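M32 carboxypeptidase (Chitinophagaceae bacterium, PDB 7A03) probably removes amino acids one at a time from the C-terminal end of peptides, as a metal-dependent carboxypeptidase of the M32 family. Local coordinates at residues 241-247 / 275-280. Residues are numbered along the deposited sequence; the frame is centred on the assembly and turned at random. Where two conformers were deposited one is given.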
# COMPACT_ATOMS: atom_id res chain seq x y z
N SER A 241 0.53 -1.28 -13.43
CA SER A 241 1.26 -0.69 -14.53
C SER A 241 1.88 -1.78 -15.39
O SER A 241 2.53 -2.70 -14.87
CB SER A 241 2.34 0.27 -14.03
OG SER A 241 3.31 -0.44 -13.30
N PHE A 242 1.67 -1.69 -16.70
CA PHE A 242 2.30 -2.58 -17.68
C PHE A 242 3.57 -1.97 -18.25
O PHE A 242 4.29 -2.64 -19.01
CB PHE A 242 1.32 -2.90 -18.82
CG PHE A 242 -0.03 -3.38 -18.36
CD1 PHE A 242 -0.16 -4.07 -17.16
CD2 PHE A 242 -1.16 -3.16 -19.12
CE1 PHE A 242 -1.39 -4.49 -16.71
CE2 PHE A 242 -2.40 -3.60 -18.70
CZ PHE A 242 -2.53 -4.27 -17.49
N ASN A 243 3.84 -0.71 -17.91
CA ASN A 243 4.91 0.20 -18.30
C ASN A 243 4.41 1.59 -17.93
O ASN A 243 3.21 1.77 -17.66
CB ASN A 243 5.22 0.08 -19.81
CG ASN A 243 4.01 0.39 -20.69
OD1 ASN A 243 3.74 1.54 -20.99
ND2 ASN A 243 3.30 -0.66 -21.12
N PRO A 244 5.26 2.61 -17.92
CA PRO A 244 4.79 3.95 -17.50
C PRO A 244 3.74 4.56 -18.43
O PRO A 244 3.05 5.52 -18.02
CB PRO A 244 6.07 4.79 -17.47
CG PRO A 244 7.19 3.76 -17.31
CD PRO A 244 6.72 2.58 -18.11
N LEU A 245 3.58 4.04 -19.65
CA LEU A 245 2.59 4.55 -20.60
C LEU A 245 1.32 3.71 -20.61
O LEU A 245 0.47 3.88 -21.50
CB LEU A 245 3.19 4.66 -22.00
CG LEU A 245 4.39 5.63 -22.06
CD1 LEU A 245 5.10 5.53 -23.39
CD2 LEU A 245 3.94 7.06 -21.82
N ASP A 246 1.16 2.80 -19.64
CA ASP A 246 -0.06 2.00 -19.60
C ASP A 246 -0.27 1.62 -18.13
O ASP A 246 0.08 0.52 -17.67
CB ASP A 246 0.02 0.77 -20.50
CG ASP A 246 -1.31 0.10 -20.70
OD1 ASP A 246 -2.28 0.45 -20.02
OD2 ASP A 246 -1.39 -0.81 -21.56
N VAL A 247 -0.88 2.56 -17.41
CA VAL A 247 -1.07 2.47 -15.97
C VAL A 247 -2.57 2.52 -15.72
O VAL A 247 -3.20 3.56 -15.93
CB VAL A 247 -0.35 3.61 -15.24
CG1 VAL A 247 -0.64 3.50 -13.72
CG2 VAL A 247 1.14 3.58 -15.55
N GLU A 275 3.28 5.81 -10.87
CA GLU A 275 3.68 4.89 -11.94
C GLU A 275 3.86 5.60 -13.28
O GLU A 275 4.79 5.28 -14.04
CB GLU A 275 2.67 3.75 -12.06
CG GLU A 275 2.71 2.80 -10.86
CD GLU A 275 3.97 1.94 -10.85
OE1 GLU A 275 4.46 1.56 -11.93
OE2 GLU A 275 4.49 1.62 -9.76
N GLN A 276 3.02 6.59 -13.57
CA GLN A 276 3.14 7.33 -14.83
C GLN A 276 4.35 8.26 -14.81
O GLN A 276 4.74 8.77 -15.87
CB GLN A 276 1.86 8.11 -15.15
CG GLN A 276 0.73 7.19 -15.58
CD GLN A 276 -0.49 7.95 -16.10
OE1 GLN A 276 -0.75 9.07 -15.69
NE2 GLN A 276 -1.24 7.33 -17.00
N GLY A 277 4.95 8.50 -13.64
CA GLY A 277 6.14 9.31 -13.56
C GLY A 277 7.47 8.59 -13.55
O GLY A 277 8.52 9.24 -13.58
N LEU A 278 7.47 7.26 -13.54
CA LEU A 278 8.73 6.52 -13.61
C LEU A 278 9.28 6.58 -15.04
O LEU A 278 8.52 6.62 -16.01
CB LEU A 278 8.51 5.06 -13.19
CG LEU A 278 8.13 4.88 -11.72
CD1 LEU A 278 7.40 3.57 -11.46
CD2 LEU A 278 9.33 5.02 -10.80
N PRO A 279 10.61 6.63 -15.20
CA PRO A 279 11.18 6.85 -16.54
C PRO A 279 11.07 5.62 -17.43
O PRO A 279 11.42 4.50 -17.02
CB PRO A 279 12.64 7.23 -16.27
CG PRO A 279 12.92 6.76 -14.87
CD PRO A 279 11.62 6.65 -14.13
N THR A 280 10.61 5.83 -18.67
CA THR A 280 10.50 4.74 -19.62
C THR A 280 11.86 4.15 -19.98
O THR A 280 11.96 2.95 -20.25
CB THR A 280 9.75 5.18 -20.88
OG1 THR A 280 10.38 6.33 -21.44
CG2 THR A 280 8.32 5.51 -20.54
O HOH W 1 3.44 8.21 -18.38
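In the conformer given, one of two deposited, Ser-241 has its OG between its own backbone N and carbonyl carbon (chi1 64°), and Glu-275 bends back at chi2 (-71°), which brings hydroxyl and carboxylate together. The contact joins a beta hairpin loop, between antiparallel strands 239-241 and 247-251, to the C-terminal part of helix 258-277 and the chain after it. That helix carries an HExxH sequence, consistent with the metal-binding motif of M32 peptidases, although no metal is bound to it here. In this conformer Ser-241 OG donates to Glu-275 OE1 at 2.7 Å. It comes from above the carboxylate plane, 57° out of it. The other oxygen, OE2, is hydrogen-bonded to His-296, so each carboxylate oxygen has a partner. Next to this bond, Val-247 packs on the aliphatic parts of the helix residues. Its CG1 lies 3.7 Å from Glu-275 CB, and its CG2 lies 3.6 Å from Gln-276 CG. The amide of Gln-276 reaches past Val-247, where OE1 accepts from the backbone N of Asp-225. Pro-244 sits in a type I turn from Asn-243 to Asp-246. Asn-243 OD1 accepts from Leu-245 N, forming an Asx turn. The ring of Pro-244 lies against the chain leaving the helix: CB is 3.4 Å from Leu-278 O, and CG is 3.8 Å from Thr-280 CG2. One water bridges the two backbones, donating to Pro-244 O at 2.7 Å and to Gln-276 O at 2.9 Å.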